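Local coordinates for protein GTP cyclohydrolase (Enterococcus faecalis, PDB 2R41) that is of unknown function but belongs to the DUF960 family of alpha-beta proteins and may act as a GTP cyclohydrolase, at residues 5-10 against 46-51; 89-94 against 102-107; 55-60 against 75-80. One frame throughout, in Å; residues are numbered along the deposited sequence.

How the contacts relate
All three contacts reach one mixed six-stranded sheet, and each includes residues that touch helix 26-40. Along the chain contact 1 closes first, contact 3 follows, and contact 2 comes last. Contacts 1 and 2 have centres about 13 Å apart and touch directly, since strands 49-57 and 89-94 are neighbours; the backbone of Leu50 meets that of Ala92, and Asp48 meets Asp94. Contact 3 lies at the other end of strand 49-57, its centre about 24 Å from that of contact 1 and about 20 Å from that of contact 2. Contacts 1 and 2 join the N-terminal loop and the segment after strand 98-102 to the sheet, while contact 3 lies at the hairpin end beside outermost strand 73-78.

Contact 1 (5-10 against 46-51); sequences FERFDS and LNDLLH
Arg7 lays its guanidinium against Asp48 without pairing with the carboxylate. CB of Asp48 sits over the centre of one guanidinium face, 3.5 Å from CZ of Arg7, while the ring of Phe5 lies near the rim of the opposite face. The Arg7 and Asp48 side chains run alongside each other in the same direction, but their flat groups are turned 73° apart. NH1 of Arg7 stays 4.5 Å from OD2 of Asp48, and no N-H points at that oxygen, so any attraction is probably only long-range. Arg7 starts with CG opposite the backbone N (chi1 -169°), then bends at chi2 and chi3, bringing its CG within 3.6 Å of Leu46 CB on the way. Arg7 and Phe8 occupy the two central positions of a type II beta turn, Glu6 to Asp9, closed by Asp9 N to Glu6 O at 3.0 Å. The turn sends Phe8 inward. Its ring presents an edge to the carbonyl O of Asn47, with CE2 3.6 Å away, and meets the branches of Leu46 and Leu50 obliquely; the modelled closeness to Leu50 is doubtful. Trp33 and Ile36 of helix 26-40 also touch Phe8, and Asp94 binds its backbone N. In the 46-51 segment, OD1 of Asn47 accepts from Leu49 N at 3.3 Å on an in-plane lone pair, an Asx turn leading into strand 49-57.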
loop_
_atom_site.group_PDB
_atom_site.type_symbol
_atom_site.label_atom_id
_atom_site.label_comp_id
_atom_site.label_asym_id
_atom_site.label_seq_id
_atom_site.Cartn_x
_atom_site.Cartn_y
_atom_site.Cartn_z
ATOM N N PHE C 5 20.521 7.174 10.731
ATOM C CA PHE C 5 19.142 6.979 11.163
ATOM C C PHE C 5 18.747 8.006 12.220
ATOM O O PHE C 5 19.601 8.678 12.796
ATOM C CB PHE C 5 18.946 5.562 11.706
ATOM C CG PHE C 5 18.715 5.508 13.189
ATOM C CD1 PHE C 5 19.779 5.358 14.064
ATOM C CD2 PHE C 5 17.435 5.608 13.709
ATOM C CE1 PHE C 5 19.570 5.308 15.429
ATOM C CE2 PHE C 5 17.220 5.558 15.073
ATOM C CZ PHE C 5 18.289 5.407 15.934
ATOM N N GLU C 6 17.446 8.119 12.470
ATOM C CA GLU C 6 16.888 9.311 13.097
ATOM C C GLU C 6 15.614 8.984 13.868
ATOM O O GLU C 6 14.812 8.153 13.439
ATOM C CB GLU C 6 16.605 10.387 12.046
ATOM C CG GLU C 6 16.511 11.796 12.610
ATOM C CD GLU C 6 16.148 12.822 11.555
ATOM O OE1 GLU C 6 16.910 12.967 10.576
ATOM O OE2 GLU C 6 15.100 13.485 11.704
ATOM N N ARG C 7 15.432 9.643 15.008
ATOM C CA ARG C 7 14.441 9.218 15.989
ATOM C C ARG C 7 13.058 9.760 15.645
ATOM O O ARG C 7 12.845 10.972 15.620
ATOM C CB ARG C 7 14.849 9.670 17.393
ATOM C CG ARG C 7 14.028 9.045 18.509
ATOM C CD ARG C 7 14.899 8.209 19.432
ATOM N NE ARG C 7 14.926 6.803 19.036
ATOM C CZ ARG C 7 15.726 5.890 19.575
ATOM N NH1 ARG C 7 15.682 4.635 19.151
ATOM N NH2 ARG C 7 16.571 6.231 20.539
ATOM N N PHE C 8 12.122 8.855 15.382
ATOM C CA PHE C 8 10.888 9.207 14.690
ATOM C C PHE C 8 11.179 9.875 13.350
ATOM O O PHE C 8 10.504 10.829 12.961
ATOM C CB PHE C 8 10.029 10.127 15.561
ATOM C CG PHE C 8 9.454 9.451 16.772
ATOM C CD1 PHE C 8 8.329 8.650 16.666
ATOM C CD2 PHE C 8 10.037 9.616 18.017
ATOM C CE1 PHE C 8 7.796 8.027 17.780
ATOM C CE2 PHE C 8 9.511 8.995 19.133
ATOM C CZ PHE C 8 8.388 8.199 19.014
ATOM N N ASP C 9 12.187 9.369 12.649
ATOM C CA ASP C 9 12.403 9.725 11.251
ATOM C C ASP C 9 11.109 9.628 10.451
ATOM O O ASP C 9 10.362 8.657 10.575
ATOM C CB ASP C 9 13.475 8.827 10.629
ATOM C CG ASP C 9 13.948 9.332 9.281
ATOM O OD1 ASP C 9 13.210 10.112 8.644
ATOM O OD2 ASP C 9 15.060 8.951 8.859
ATOM N N SER C 10 10.850 10.641 9.630
ATOM C CA SER C 10 9.633 10.685 8.828
ATOM C C SER C 10 9.825 9.970 7.494
ATOM O O SER C 10 8.871 9.772 6.743
ATOM C CB SER C 10 9.199 12.133 8.591
ATOM O OG SER C 10 10.222 12.872 7.946
ATOM N N LEU C 46 15.018 12.854 21.594
ATOM C CA LEU C 46 13.830 12.012 21.698
ATOM C C LEU C 46 14.135 10.624 22.201
ATOM O O LEU C 46 15.068 9.945 21.750
ATOM C CB LEU C 46 13.121 11.955 20.363
ATOM C CG LEU C 46 12.476 13.294 20.096
ATOM C CD1 LEU C 46 11.868 13.351 18.733
ATOM C CD2 LEU C 46 11.417 13.526 21.147
ATOM N N ASN C 47 13.338 10.232 23.176
ATOM C CA ASN C 47 13.304 8.890 23.703
ATOM C C ASN C 47 12.654 8.076 22.622
ATOM O O ASN C 47 11.962 8.610 21.790
ATOM C CB ASN C 47 12.366 8.953 24.890
ATOM C CG ASN C 47 12.583 7.853 25.880
ATOM O OD1 ASN C 47 12.176 6.692 25.661
ATOM N ND2 ASN C 47 13.163 8.216 27.033
ATOM N N ASP C 48 12.844 6.782 22.598
ATOM C CA ASP C 48 12.195 6.036 21.541
ATOM C C ASP C 48 10.749 5.804 21.865
ATOM O O ASP C 48 10.048 5.185 21.096
ATOM C CB ASP C 48 12.888 4.705 21.317
ATOM C CG ASP C 48 12.765 3.767 22.509
ATOM O OD1 ASP C 48 11.979 4.069 23.436
ATOM O OD2 ASP C 48 13.441 2.708 22.524
ATOM N N LEU C 49 10.304 6.260 23.030
ATOM C CA LEU C 49 8.898 6.115 23.393
ATOM C C LEU C 49 8.351 7.394 23.995
ATOM O O LEU C 49 8.986 7.998 24.860
ATOM C CB LEU C 49 8.717 4.972 24.345
ATOM C CG LEU C 49 7.305 4.861 24.892
ATOM C CD1 LEU C 49 6.408 4.116 23.951
ATOM C CD2 LEU C 49 7.461 4.095 26.182
ATOM N N LEU C 50 7.187 7.811 23.501
ATOM C CA LEU C 50 6.677 9.155 23.721
ATOM C C LEU C 50 5.264 9.113 24.249
ATOM O O LEU C 50 4.406 8.448 23.645
ATOM C CB LEU C 50 6.673 9.865 22.394
ATOM C CG LEU C 50 7.864 10.730 22.031
ATOM C CD1 LEU C 50 9.182 10.164 22.384
ATOM C CD2 LEU C 50 7.802 11.006 20.575
ATOM N N HIS C 51 5.005 9.794 25.368
ATOM C CA HIS C 51 3.670 9.798 25.982
ATOM C C HIS C 51 2.907 11.010 25.465
ATOM O O HIS C 51 3.441 12.124 25.417
ATOM C CB HIS C 51 3.740 9.884 27.504
ATOM C CG HIS C 51 4.543 8.790 28.168
ATOM N ND1 HIS C 51 5.775 8.355 27.702
ATOM C CD2 HIS C 51 4.324 8.095 29.317
ATOM C CE1 HIS C 51 6.266 7.432 28.518
ATOM N NE2 HIS C 51 5.406 7.256 29.504
#

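Contact 2 (89-94 against 102-107); sequences RIFAFD and LLPAEM
Phe91 swings its ring anti to the carbonyl carbon (chi1 -75°), and Met107, a selenomethionine bent at both chi2 and chi3, curls back to meet it. SE of Met107 reaches the ring edge in plane, 3.7 Å from CD2 of Phe91, a Met-aromatic contact in which the two side chains cross at about a right angle. Pro104 comes instead over a ring face, its CG 4.1 Å from the centroid of Phe91 and displaced toward the rim, close enough for a CH-pi interaction. The same Pro104 CG lies over the centre of the Arg89 guanidinium, 3.8 Å from CZ, so the proline touches both an aromatic and a cationic plane. Leu102 directs CD2 to 3.7 Å from CB of Phe91, more loosely touching Phe93. In the backbone, Phe91 and Leu102 form an antiparallel hydrogen-bonded pair: Phe91 N to Leu102 O is 2.8 Å and nearly straight at 170°, and Leu102 N to Phe91 O is 2.9 Å. The chain then leaves the strand in a 3-10 turn, which Glu106 fastens by accepting Leu103 N with the anti lone pair of OE1 at 3.0 Å. OE1 also bonds Ser17, and OE2 the backbone N of Gly19 in helix 18-21. Strand 89-94 is flanked on its other side by strand 49-57, whose His51 ring meets Phe91, while Ile90 and Ala92 rest on helix 26-40.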
loop_
_atom_site.group_PDB
_atom_site.type_symbol
_atom_site.label_atom_id
_atom_site.label_comp_id
_atom_site.label_asym_id
_atom_site.label_seq_id
_atom_site.Cartn_x
_atom_site.Cartn_y
_atom_site.Cartn_z
ATOM N N ARG C 89 -4.938 8.592 26.762
ATOM C CA ARG C 89 -3.551 8.799 26.360
ATOM C C ARG C 89 -3.106 7.850 25.266
ATOM O O ARG C 89 -3.677 6.780 25.137
ATOM C CB ARG C 89 -2.605 8.772 27.566
ATOM C CG ARG C 89 -2.513 7.516 28.352
ATOM C CD ARG C 89 -1.925 7.859 29.732
ATOM N NE ARG C 89 -0.980 6.834 30.211
ATOM C CZ ARG C 89 -1.301 5.587 30.618
ATOM N NH1 ARG C 89 -2.572 5.141 30.618
ATOM N NH2 ARG C 89 -0.330 4.755 31.005
ATOM N N ILE C 90 -2.122 8.252 24.465
ATOM C CA ILE C 90 -1.480 7.347 23.505
ATOM C C ILE C 90 0.046 7.456 23.523
ATOM O O ILE C 90 0.622 8.420 24.044
ATOM C CB ILE C 90 -1.927 7.583 22.051
ATOM C CG1 ILE C 90 -1.376 8.893 21.538
ATOM C CG2 ILE C 90 -3.441 7.583 21.908
ATOM C CD1 ILE C 90 -2.421 9.740 20.781
ATOM N N PHE C 91 0.688 6.461 22.921
ATOM C CA PHE C 91 2.123 6.399 22.870
ATOM C C PHE C 91 2.565 6.451 21.432
ATOM O O PHE C 91 1.851 5.932 20.539
ATOM C CB PHE C 91 2.559 5.077 23.422
ATOM C CG PHE C 91 2.475 4.982 24.907
ATOM C CD1 PHE C 91 2.157 6.100 25.687
ATOM C CD2 PHE C 91 2.783 3.791 25.552
ATOM C CE1 PHE C 91 2.114 6.022 27.097
ATOM C CE2 PHE C 91 2.760 3.711 26.963
ATOM C CZ PHE C 91 2.416 4.824 27.727
ATOM N N ALA C 92 3.710 7.089 21.179
ATOM C CA ALA C 92 4.402 6.921 19.906
ATOM C C ALA C 92 5.637 6.096 20.180
ATOM O O ALA C 92 6.432 6.381 21.106
ATOM C CB ALA C 92 4.780 8.214 19.330
ATOM N N PHE C 93 5.813 5.056 19.390
ATOM C CA PHE C 93 6.929 4.175 19.617
ATOM C C PHE C 93 7.740 3.907 18.377
ATOM O O PHE C 93 7.211 3.656 17.295
ATOM C CB PHE C 93 6.454 2.874 20.149
ATOM C CG PHE C 93 7.547 1.903 20.382
ATOM C CD1 PHE C 93 8.602 2.220 21.242
ATOM C CD2 PHE C 93 7.522 0.643 19.768
ATOM C CE1 PHE C 93 9.613 1.297 21.504
ATOM C CE2 PHE C 93 8.531 -0.293 20.016
ATOM C CZ PHE C 93 9.571 0.036 20.899
ATOM N N ASP C 94 9.042 3.908 18.567
ATOM C CA ASP C 94 9.946 3.772 17.479
ATOM C C ASP C 94 10.853 2.628 17.816
ATOM O O ASP C 94 11.677 2.746 18.689
ATOM C CB ASP C 94 10.727 5.069 17.273
ATOM C CG ASP C 94 11.712 4.966 16.132
ATOM O OD1 ASP C 94 11.712 3.891 15.491
ATOM O OD2 ASP C 94 12.504 5.909 15.880
ATOM N N LEU C 102 0.116 3.896 19.437
ATOM C CA LEU C 102 -0.740 2.872 20.014
ATOM C C LEU C 102 -1.169 3.260 21.413
ATOM O O LEU C 102 -0.708 4.268 21.981
ATOM C CB LEU C 102 -0.049 1.507 20.018
ATOM C CG LEU C 102 1.146 1.370 20.965
ATOM C CD1 LEU C 102 1.858 0.068 20.726
ATOM C CD2 LEU C 102 2.151 2.484 20.807
ATOM N N LEU C 103 -2.076 2.448 21.936
ATOM C CA LEU C 103 -2.698 2.660 23.220
ATOM C C LEU C 103 -1.861 1.952 24.230
ATOM O O LEU C 103 -1.237 0.967 23.891
ATOM C CB LEU C 103 -4.071 2.023 23.200
ATOM C CG LEU C 103 -5.264 2.931 22.948
ATOM C CD1 LEU C 103 -4.891 4.063 22.035
ATOM C CD2 LEU C 103 -6.368 2.095 22.364
ATOM N N PRO C 104 -1.786 2.474 25.457
ATOM C CA PRO C 104 -1.070 1.823 26.559
ATOM C C PRO C 104 -1.466 0.389 26.777
ATOM O O PRO C 104 -0.609 -0.447 27.043
ATOM C CB PRO C 104 -1.439 2.682 27.754
ATOM C CG PRO C 104 -1.502 4.056 27.120
ATOM C CD PRO C 104 -2.284 3.799 25.854
ATOM N N ALA C 105 -2.751 0.110 26.635
ATOM C CA ALA C 105 -3.282 -1.246 26.743
ATOM C C ALA C 105 -2.670 -2.224 25.729
ATOM O O ALA C 105 -2.723 -3.436 25.915
ATOM C CB ALA C 105 -4.794 -1.216 26.575
ATOM N N GLU C 106 -2.109 -1.688 24.653
ATOM C CA GLU C 106 -1.596 -2.501 23.578
ATOM C C GLU C 106 -0.124 -2.770 23.674
ATOM O O GLU C 106 0.335 -3.618 22.950
ATOM C CB GLU C 106 -1.889 -1.858 22.232
ATOM C CG GLU C 106 -3.345 -1.931 21.812
ATOM C CD GLU C 106 -3.633 -1.142 20.540
ATOM O OE1 GLU C 106 -3.218 0.046 20.481
ATOM O OE2 GLU C 106 -4.290 -1.705 19.616
HETATM N N MSE C 107 0.615 -2.032 24.517
HETATM C CA MSE C 107 2.034 -2.319 24.849
HETATM C C MSE C 107 2.218 -3.759 25.310
HETATM O O MSE C 107 1.389 -4.285 26.060
HETATM C CB MSE C 107 2.524 -1.432 25.996
HETATM C CG MSE C 107 2.667 0.042 25.702
HETATM SE SE MSE C 107 3.726 0.459 24.138
HETATM C CE MSE C 107 5.569 0.021 24.653
#

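Contact 3 (55-60 against 75-80); sequences LNNNGK and AIDLPF
OG1 of Thr62 is gripped by both sides of this contact, hydrogen-bonded to ND2 of Asn57 and to OD2 of Asp77. The shared hydroxyl brings the two side chains together obliquely, with ND2 of Asn57 3.4 Å from OD2 of Asp77 and the amide and carboxylate planes 50° apart. Asn57 gets there with CG opposite the backbone N (chi1 179°), which places ND2 beside Asp77. From Asn57 the chain reverses in a type I' beta turn to Lys60, with Asn58 and Gly59 at the central positions, a common sequence for tight two-residue hairpins. Gly59 has a backbone conformation in which a CB would press against the preceding carbonyl. Paired backbone bonds close the turn, Asn57 N to Lys60 O at 2.8 Å and Lys60 N to Asn57 O at 3.2 Å. An Asx motif adds a further brace: OD1 of Asn56 takes the N-H of Gly59 on an in-plane lone pair, at an N-H...O angle of 166°. Past the turn, Lys60 lays its aliphatic chain along the carbonyls of the other segment; CB is 3.7 Å from Leu78 O, and CD is 3.5 Å from Pro79 O. CA of Lys60 makes a CA-H...O contact of 3.2 Å with Phe80 O. At the corner where the chain turns, Pro79 CG stands over the centre of the Phe80 ring. Strand 60-66 runs between strands 49-57 and 73-78, with Val61 making backbone hydrogen bonds with Leu78 and Phe80. Leu78 and Phe80 pack on helix 26-40 of their own chain, and Leu78 also meets Leu34 of a neighbouring subunit.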
loop_
_atom_site.group_PDB
_atom_site.type_symbol
_atom_site.label_atom_id
_atom_site.label_comp_id
_atom_site.label_asym_id
_atom_site.label_seq_id
_atom_site.Cartn_x
_atom_site.Cartn_y
_atom_site.Cartn_z
ATOM N N LEU C 55 -6.310 15.943 26.239
ATOM C CA LEU C 55 -7.142 16.501 27.300
ATOM C C LEU C 55 -8.232 17.380 26.721
ATOM O O LEU C 55 -8.069 17.906 25.609
ATOM C CB LEU C 55 -6.288 17.272 28.294
ATOM C CG LEU C 55 -5.045 16.547 28.842
ATOM C CD1 LEU C 55 -4.078 17.549 29.425
ATOM C CD2 LEU C 55 -5.398 15.463 29.853
ATOM N N ASN C 56 -9.356 17.503 27.439
ATOM C CA ASN C 56 -10.402 18.450 27.057
ATOM C C ASN C 56 -9.972 19.828 27.419
ATOM O O ASN C 56 -9.662 20.086 28.563
ATOM C CB ASN C 56 -11.739 18.184 27.746
ATOM C CG ASN C 56 -12.884 19.049 27.168
ATOM O OD1 ASN C 56 -12.666 20.149 26.654
ATOM N ND2 ASN C 56 -14.098 18.536 27.244
ATOM N N ASN C 57 -9.957 20.708 26.440
ATOM C CA ASN C 57 -9.692 22.105 26.676
ATOM C C ASN C 57 -10.797 22.980 26.079
ATOM O O ASN C 57 -10.683 23.467 24.936
ATOM C CB ASN C 57 -8.316 22.488 26.139
ATOM C CG ASN C 57 -7.998 23.959 26.346
ATOM O OD1 ASN C 57 -8.604 24.635 27.170
ATOM N ND2 ASN C 57 -7.036 24.451 25.599
ATOM N N ASN C 58 -11.859 23.167 26.869
ATOM C CA ASN C 58 -13.083 23.812 26.416
ATOM C C ASN C 58 -13.680 23.253 25.131
ATOM O O ASN C 58 -14.100 24.020 24.255
ATOM C CB ASN C 58 -12.852 25.301 26.257
ATOM C CG ASN C 58 -13.053 26.030 27.542
ATOM O OD1 ASN C 58 -12.115 26.182 28.346
ATOM N ND2 ASN C 58 -14.301 26.478 27.772
ATOM N N GLY C 59 -13.719 21.924 25.021
ATOM C CA GLY C 59 -14.337 21.257 23.878
ATOM C C GLY C 59 -13.324 20.947 22.804
ATOM O O GLY C 59 -13.598 20.130 21.942
ATOM N N LYS C 60 -12.157 21.592 22.850
ATOM C CA LYS C 60 -11.084 21.310 21.905
ATOM C C LYS C 60 -10.007 20.375 22.477
ATOM O O LYS C 60 -9.882 20.261 23.683
ATOM C CB LYS C 60 -10.473 22.603 21.441
ATOM C CG LYS C 60 -11.430 23.360 20.625
ATOM C CD LYS C 60 -10.739 24.368 19.728
ATOM C CE LYS C 60 -11.731 25.450 19.256
ATOM N NZ LYS C 60 -13.066 24.894 18.866
ATOM N N ALA C 75 2.445 21.388 26.274
ATOM C CA ALA C 75 1.011 21.388 26.004
ATOM C C ALA C 75 0.791 21.976 24.622
ATOM O O ALA C 75 1.267 23.068 24.337
ATOM C CB ALA C 75 0.275 22.194 27.056
ATOM N N ILE C 76 0.099 21.243 23.756
ATOM C CA ILE C 76 -0.114 21.683 22.382
ATOM C C ILE C 76 -1.598 21.778 22.156
ATOM O O ILE C 76 -2.290 20.773 22.189
ATOM C CB ILE C 76 0.524 20.715 21.329
ATOM C CG1 ILE C 76 2.040 20.581 21.502
ATOM C CG2 ILE C 76 0.373 21.260 19.952
ATOM C CD1 ILE C 76 2.488 19.452 22.430
ATOM N N ASP C 77 -2.090 22.991 21.932
ATOM C CA ASP C 77 -3.528 23.188 21.762
ATOM C C ASP C 77 -3.932 22.882 20.350
ATOM O O ASP C 77 -3.420 23.471 19.427
ATOM C CB ASP C 77 -3.956 24.615 22.123
ATOM C CG ASP C 77 -3.779 24.932 23.621
ATOM O OD1 ASP C 77 -3.546 26.127 23.940
ATOM O OD2 ASP C 77 -3.867 24.001 24.478
ATOM N N LEU C 78 -4.858 21.961 20.179
ATOM C CA LEU C 78 -5.249 21.600 18.844
ATOM C C LEU C 78 -6.561 22.209 18.432
ATOM O O LEU C 78 -7.464 22.398 19.260
ATOM C CB LEU C 78 -5.337 20.092 18.701
ATOM C CG LEU C 78 -4.004 19.357 18.656
ATOM C CD1 LEU C 78 -4.285 17.912 18.382
ATOM C CD2 LEU C 78 -3.082 19.966 17.618
ATOM N N PRO C 79 -6.683 22.489 17.125
ATOM C CA PRO C 79 -7.902 23.049 16.593
ATOM C C PRO C 79 -9.040 22.075 16.713
ATOM O O PRO C 79 -10.174 22.501 16.768
ATOM C CB PRO C 79 -7.562 23.325 15.115
ATOM C CG PRO C 79 -6.408 22.441 14.776
ATOM C CD PRO C 79 -5.648 22.298 16.080
ATOM N N PHE C 80 -8.748 20.786 16.788
ATOM C CA PHE C 80 -9.813 19.764 16.729
ATOM C C PHE C 80 -10.753 19.659 17.923
ATOM O O PHE C 80 -10.447 20.090 19.018
ATOM C CB PHE C 80 -9.241 18.393 16.330
ATOM C CG PHE C 80 -8.419 18.468 15.102
ATOM C CD1 PHE C 80 -8.999 18.899 13.897
ATOM C CD2 PHE C 80 -7.064 18.211 15.145
ATOM C CE1 PHE C 80 -8.242 19.023 12.736
ATOM C CE2 PHE C 80 -6.284 18.331 13.999
ATOM C CZ PHE C 80 -6.871 18.734 12.791
#